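Local coordinates for small ribosomal subunit biogenesis GTPase RsgA (Thermotoga maritima, PDB 1U0L), which probably assists late maturation of the 30S ribosomal subunit as a circularly permuted GTPase whose slow GTP hydrolysis that subunit stimulates, at residues D126-D129 / E130-R134; V91-V94 / K95-T99; K272-E276 / N277-A281. All blocks are in the same frame, centred on the assembly; numbering follows the deposited sequence.

Contact 1 of 3, residues D126-D129 / E130-R134; sequences DLYD and EDDLR. With GDP (guanosine-5'-diphosphate), chain E.
D129 and D132 trade bonds in a capping box, a classic N-terminal helix cap. Their side chains cross at about a right angle, yet the two carboxylate planes are nearly parallel, 9° apart. D129 CG stands between its own N and carbonyl carbon (chi1 58°), which swings OD2 onto D132 N, 2.9 Å away. In return D129 N reaches D132 OD2 at 2.8 Å, from the anti side and somewhat out of the carboxylate plane. The first helical turn closes through L133 N to D129 O, 2.9 Å. D132 is salt-bridged to K95 and K135, which would probably balance part of the negative charge of the box.

Y128 crosses D132 roughly at right angles: its CB lies 3.4 Å from D132 CB, while L133 CD2 sits at the edge of the ring, near its plane.

Upstream, D126 ends the N-K-x-D guanine motif. Its OD1 takes GDP N1 and its OD2 takes GDP N2, each at 2.7 Å, and S153 also bonds OD1. The capped turn thus follows the loop leaving strand 117-122 and starts helix 130-143, while the Y128 hydroxyl bonds V94 N, in the loop after strand 87-92.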
# COMPACT_ATOMS: atom_id res chain seq x y z
N ASP A 126 10.24 21.12 1.48
CA ASP A 126 10.61 22.47 1.07
C ASP A 126 9.78 23.54 1.74
O ASP A 126 10.16 24.71 1.75
CB ASP A 126 10.47 22.61 -0.44
CG ASP A 126 9.06 22.36 -0.92
OD1 ASP A 126 8.66 21.18 -0.98
OD2 ASP A 126 8.34 23.34 -1.21
N LEU A 127 8.65 23.14 2.31
CA LEU A 127 7.73 24.08 2.95
C LEU A 127 7.94 24.24 4.45
O LEU A 127 7.48 25.22 5.04
CB LEU A 127 6.31 23.60 2.71
CG LEU A 127 5.27 24.44 1.98
CD1 LEU A 127 5.74 24.79 0.58
CD2 LEU A 127 3.97 23.63 1.93
N TYR A 128 8.65 23.30 5.06
CA TYR A 128 8.84 23.30 6.50
C TYR A 128 9.82 24.26 7.14
O TYR A 128 10.97 24.35 6.72
CB TYR A 128 9.18 21.89 6.94
CG TYR A 128 8.16 20.87 6.52
CD1 TYR A 128 6.86 21.25 6.15
CD2 TYR A 128 8.47 19.51 6.51
CE1 TYR A 128 5.91 20.31 5.78
CE2 TYR A 128 7.52 18.56 6.15
CZ TYR A 128 6.24 18.97 5.78
OH TYR A 128 5.28 18.04 5.43
N ASP A 129 9.35 24.95 8.17
CA ASP A 129 10.18 25.87 8.94
C ASP A 129 10.71 25.08 10.13
O ASP A 129 10.54 23.86 10.19
CB ASP A 129 9.38 27.09 9.40
CG ASP A 129 8.16 26.72 10.26
OD1 ASP A 129 7.17 27.49 10.24
OD2 ASP A 129 8.19 25.68 10.96
N GLU A 130 11.32 25.76 11.09
CA GLU A 130 11.88 25.07 12.25
C GLU A 130 10.90 24.28 13.12
O GLU A 130 11.23 23.20 13.59
CB GLU A 130 12.68 26.04 13.11
CG GLU A 130 14.06 26.30 12.55
CD GLU A 130 14.81 25.01 12.20
OE1 GLU A 130 14.90 24.10 13.06
OE2 GLU A 130 15.33 24.91 11.06
N ASP A 131 9.71 24.82 13.34
CA ASP A 131 8.73 24.13 14.16
C ASP A 131 8.27 22.88 13.42
O ASP A 131 8.10 21.81 14.02
CB ASP A 131 7.53 25.03 14.47
CG ASP A 131 7.91 26.24 15.30
OD1 ASP A 131 8.52 26.04 16.37
OD2 ASP A 131 7.61 27.38 14.89
N ASP A 132 8.06 23.02 12.12
CA ASP A 132 7.61 21.90 11.31
C ASP A 132 8.65 20.80 11.35
O ASP A 132 8.32 19.62 11.55
CB ASP A 132 7.40 22.34 9.86
CG ASP A 132 6.45 23.51 9.75
OD1 ASP A 132 5.44 23.54 10.49
OD2 ASP A 132 6.73 24.40 8.91
N LEU A 133 9.90 21.18 11.15
CA LEU A 133 10.99 20.23 11.18
C LEU A 133 11.03 19.47 12.49
O LEU A 133 11.41 18.30 12.53
CB LEU A 133 12.31 20.93 10.93
CG LEU A 133 12.44 21.36 9.48
CD1 LEU A 133 13.82 21.86 9.27
CD2 LEU A 133 12.16 20.19 8.52
N ARG A 134 10.64 20.13 13.56
CA ARG A 134 10.63 19.49 14.86
C ARG A 134 9.59 18.37 14.81
O ARG A 134 9.83 17.25 15.29
CB ARG A 134 10.27 20.52 15.93
CG ARG A 134 10.65 20.07 17.33
CD ARG A 134 10.17 21.08 18.34
NE ARG A 134 10.58 22.41 17.93
CZ ARG A 134 9.93 23.52 18.29
NH1 ARG A 134 8.86 23.42 19.07
NH2 ARG A 134 10.35 24.70 17.85
PB GDP E . -2.44 14.21 -3.88
O1B GDP E . -1.77 13.55 -2.71
O2B GDP E . -3.94 14.36 -3.72
O3B GDP E . -2.11 13.53 -5.23
O3A GDP E . -1.82 15.76 -3.97
PA GDP E . -1.19 16.52 -5.19
O1A GDP E . -2.23 16.87 -6.20
O2A GDP E . -0.00 15.75 -5.74
O5' GDP E . -0.59 17.87 -4.51
C5' GDP E . -1.49 18.80 -3.91
C4' GDP E . -0.94 20.19 -4.02
O4' GDP E . 0.28 20.22 -3.25
C3' GDP E . -0.65 20.71 -5.46
O3' GDP E . -1.28 22.08 -5.56
C2' GDP E . 0.88 20.80 -5.54
O2' GDP E . 1.24 21.96 -6.27
C1' GDP E . 1.32 20.74 -4.03
N9 GDP E . 2.60 19.85 -3.68
C8 GDP E . 2.72 18.51 -3.86
N7 GDP E . 3.92 18.08 -3.44
C5 GDP E . 4.57 19.21 -2.97
C6 GDP E . 5.87 19.36 -2.40
O6 GDP E . 6.69 18.46 -2.20
N1 GDP E . 6.19 20.69 -2.04
C2 GDP E . 5.31 21.74 -2.23
N2 GDP E . 5.71 22.97 -1.85
N3 GDP E . 4.07 21.59 -2.77
C4 GDP E . 3.78 20.31 -3.11

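Contact 2 of 3, residues V91-V94 / K95-T99; sequences VVTV and KMPET
T93 and T99 face each other where the chain leaves strand 87-92 and doubles back, and this pair is the tight part of the contact. Two donors from one residue grip a single oxygen: T99 N meets T93 O at 2.7 Å, nearly in line with the carbonyl bond, whereas T99 OG1 comes in at 3.0 Å in the carbonyl plane, on a lone pair. The first torsion of T99 (chi1 -49°) sets the hydroxyl beside its own N, and the same rotation brings the methyl against V92, CG2 4.0 Å from V92 CG2. I104 of helix 101-113 touches both V92 and T99. A water joins the same edge of the strand, donating to V91 O and, weakly, to T99 OG1. P97 crosses the T93 side chain at about a right angle.

The far end of the loop is looser. K95 to E98 make a type II' turn whose closing bond is of doubtful geometry in the model. M96 at its corner is exposed and poorly ordered, and the E98 carboxylate also lies at the surface, its chain touching back through CG, 3.4 Å from V94 O.

A valine in place of T99 would probably leave T93 O held by the backbone amide without the second donor, and the water without its hydroxyl partner.

T93 also packs on V180 and P97 on K124, both in segments assigned to GTP binding. The chemistry implies a loop anchored at its base by one doubly gripped carbonyl and a few methyl contacts beside the nucleotide site, with M96 and E98 at the surface and K95 salt-bridged to D132.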
# COMPACT_ATOMS: atom_id res chain seq x y z
N VAL A 91 2.61 8.41 1.77
CA VAL A 91 3.03 9.79 1.76
C VAL A 91 2.35 10.53 2.90
O VAL A 91 1.13 10.52 3.04
CB VAL A 91 2.75 10.45 0.40
CG1 VAL A 91 3.00 11.93 0.48
CG2 VAL A 91 3.66 9.87 -0.63
N VAL A 92 3.19 11.13 3.73
CA VAL A 92 2.74 11.83 4.91
C VAL A 92 3.12 13.30 4.88
O VAL A 92 4.11 13.70 4.28
CB VAL A 92 3.33 11.14 6.15
CG1 VAL A 92 3.63 12.14 7.25
CG2 VAL A 92 2.37 10.07 6.63
N THR A 93 2.32 14.10 5.58
CA THR A 93 2.48 15.54 5.61
C THR A 93 2.37 16.09 7.03
O THR A 93 1.39 15.79 7.72
CB THR A 93 1.39 16.15 4.71
OG1 THR A 93 1.96 16.56 3.47
CG2 THR A 93 0.68 17.27 5.39
N VAL A 94 3.34 16.86 7.50
CA VAL A 94 3.22 17.40 8.86
C VAL A 94 2.45 18.71 8.85
O VAL A 94 1.61 18.97 9.72
CB VAL A 94 4.59 17.67 9.58
CG1 VAL A 94 5.53 16.52 9.36
CG2 VAL A 94 5.20 18.99 9.13
N LYS A 95 2.75 19.53 7.84
CA LYS A 95 2.14 20.84 7.66
C LYS A 95 1.02 20.66 6.65
O LYS A 95 0.46 19.58 6.55
CB LYS A 95 3.20 21.81 7.14
CG LYS A 95 3.00 23.29 7.37
CD LYS A 95 4.15 24.03 6.67
CE LYS A 95 4.03 25.54 6.71
NZ LYS A 95 4.20 26.12 8.07
N MET A 96 0.73 21.70 5.89
CA MET A 96 -0.34 21.66 4.90
C MET A 96 -1.35 20.53 5.12
O MET A 96 -2.15 20.61 6.05
CB MET A 96 0.24 21.63 3.50
CG MET A 96 0.66 23.00 3.01
SD MET A 96 -0.59 24.26 3.35
CE MET A 96 0.24 25.15 4.71
N PRO A 97 -1.33 19.46 4.30
CA PRO A 97 -2.46 18.53 4.76
C PRO A 97 -2.56 18.07 6.22
O PRO A 97 -3.62 17.62 6.63
CB PRO A 97 -2.29 17.37 3.80
CG PRO A 97 -1.88 18.08 2.53
CD PRO A 97 -0.88 19.14 3.01
N GLU A 98 -1.50 18.19 7.01
CA GLU A 98 -1.53 17.78 8.42
C GLU A 98 -2.00 16.35 8.63
O GLU A 98 -3.20 16.08 8.67
CB GLU A 98 -2.44 18.70 9.22
CG GLU A 98 -1.72 19.79 9.97
CD GLU A 98 -2.24 19.92 11.39
OE1 GLU A 98 -2.03 20.99 12.00
OE2 GLU A 98 -2.84 18.95 11.90
N THR A 99 -1.06 15.43 8.79
CA THR A 99 -1.39 14.02 8.97
C THR A 99 -1.23 13.60 10.40
O THR A 99 -0.16 13.71 10.96
CB THR A 99 -0.48 13.13 8.11
OG1 THR A 99 -0.44 13.62 6.77
CG2 THR A 99 -1.01 11.71 8.12
O HOH W 1 -1.36 11.08 4.77

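Contact 3 of 3, residues K272-E276 / N277-A281; sequences KEAVE and NGEIA
The carbonyl of A274 is the flat group that matters here, met by backbone N-H groups of G278 and E279 as the helix ends. Neither of the two firmer bonds to A274 O lies in the carbonyl plane: G278 N is tilted from it by 18° and E279 N by 26°. The first is 2.8 Å long and almost straight, the second 3.1 Å. N277 N adds weak bonds to both E273 O and A274 O.

Together these describe a glycine-terminated helix C-cap. G278, with positive phi, is the first residue to leave helical angles, and a CB at these angles would collide with the carbonyl oxygen of N277. The bond from E279 N to A274 O is the 6→1 bond of a Schellman motif, but its companion, the 5→2 bond from G278 N to V275 O, is absent; G278 N bonds A274 O.

Beyond the glycine the chain reverses and sets I280 against A274 and V275, crossing the V275 side chain obliquely. With CG1 anti to the carbonyl carbon (chi1 -68°), the two branches of I280 part: CD1 reaches A274 CB at 3.5 Å, and CG2 meets V275 CG2 at 3.7 Å. I280 also packs on F251 and K254, while V275 touches Y285 of helix 282-296, for which A281 holds the N-cap position.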
# COMPACT_ATOMS: atom_id res chain seq x y z
N LYS A 272 1.85 -3.04 27.56
CA LYS A 272 1.56 -1.91 28.43
C LYS A 272 2.79 -1.54 29.24
O LYS A 272 3.04 -0.36 29.48
CB LYS A 272 0.38 -2.22 29.36
CG LYS A 272 -0.95 -2.03 28.65
CD LYS A 272 -2.01 -1.44 29.57
CE LYS A 272 -2.69 -2.52 30.38
NZ LYS A 272 -3.67 -1.93 31.32
N GLU A 273 3.57 -2.53 29.65
CA GLU A 273 4.79 -2.28 30.41
C GLU A 273 5.75 -1.45 29.56
O GLU A 273 6.27 -0.43 30.01
CB GLU A 273 5.46 -3.59 30.82
CG GLU A 273 6.82 -3.40 31.48
CD GLU A 273 7.52 -4.72 31.78
OE1 GLU A 273 6.97 -5.52 32.56
OE2 GLU A 273 8.62 -4.95 31.24
N ALA A 274 5.97 -1.91 28.33
CA ALA A 274 6.86 -1.25 27.37
C ALA A 274 6.53 0.22 27.14
O ALA A 274 7.43 1.05 26.96
CB ALA A 274 6.81 -2.00 26.04
N VAL A 275 5.24 0.55 27.14
CA VAL A 275 4.81 1.93 26.94
C VAL A 275 5.22 2.82 28.11
O VAL A 275 5.66 3.96 27.91
CB VAL A 275 3.30 2.00 26.76
CG1 VAL A 275 2.84 3.45 26.70
CG2 VAL A 275 2.91 1.26 25.50
N GLU A 276 5.07 2.30 29.33
CA GLU A 276 5.45 3.04 30.53
C GLU A 276 6.95 3.27 30.54
O GLU A 276 7.44 4.16 31.22
CB GLU A 276 5.06 2.25 31.78
CG GLU A 276 3.57 2.10 31.96
CD GLU A 276 3.23 1.24 33.16
OE1 GLU A 276 2.03 1.09 33.46
OE2 GLU A 276 4.17 0.72 33.80
N ASN A 277 7.67 2.46 29.77
CA ASN A 277 9.13 2.58 29.66
C ASN A 277 9.48 3.62 28.61
O ASN A 277 10.17 4.59 28.88
CB ASN A 277 9.75 1.25 29.24
CG ASN A 277 9.56 0.16 30.26
OD1 ASN A 277 9.95 -0.99 30.03
ND2 ASN A 277 8.97 0.51 31.40
N GLY A 278 8.99 3.39 27.40
CA GLY A 278 9.29 4.29 26.31
C GLY A 278 9.83 3.48 25.16
O GLY A 278 10.33 4.03 24.18
N GLU A 279 9.74 2.15 25.29
CA GLU A 279 10.19 1.22 24.26
C GLU A 279 9.15 1.21 23.14
O GLU A 279 9.43 0.80 22.02
CB GLU A 279 10.31 -0.20 24.84
CG GLU A 279 11.52 -0.44 25.72
CD GLU A 279 11.34 -1.65 26.62
OE1 GLU A 279 10.83 -2.68 26.14
OE2 GLU A 279 11.72 -1.56 27.81
N ILE A 280 7.95 1.65 23.49
CA ILE A 280 6.83 1.74 22.56
C ILE A 280 6.30 3.17 22.61
O ILE A 280 5.94 3.66 23.69
CB ILE A 280 5.69 0.78 22.96
CG1 ILE A 280 6.13 -0.67 22.78
CG2 ILE A 280 4.45 1.07 22.12
CD1 ILE A 280 5.02 -1.69 23.05
N ALA A 281 6.24 3.85 21.47
CA ALA A 281 5.73 5.22 21.45
C ALA A 281 4.30 5.26 21.99
O ALA A 281 3.48 4.41 21.66
CB ALA A 281 5.77 5.78 20.03

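Overall arrangement
Along the chain the order is contact 2, contact 1, contact 3. The first two belong to the GTPase domain, at the end of strand 87-92 and in the loop after the neighbouring parallel strand 117-122 of its mixed sheet; their centres are 11 Å apart and they touch, L127 CD2 packing 3.5 Å from M96 CG. The loops after these two strands are thereby tied together beside the guanine pocket. That the guanine motif precedes the phosphate-binding loop, residues 176-184, reflects the circular permutation. Contact 3 stands apart, its centre 28 Å from contact 1 and 26 Å from contact 2, in the helical region that follows the zinc ligands C256, C261, H263 and C269.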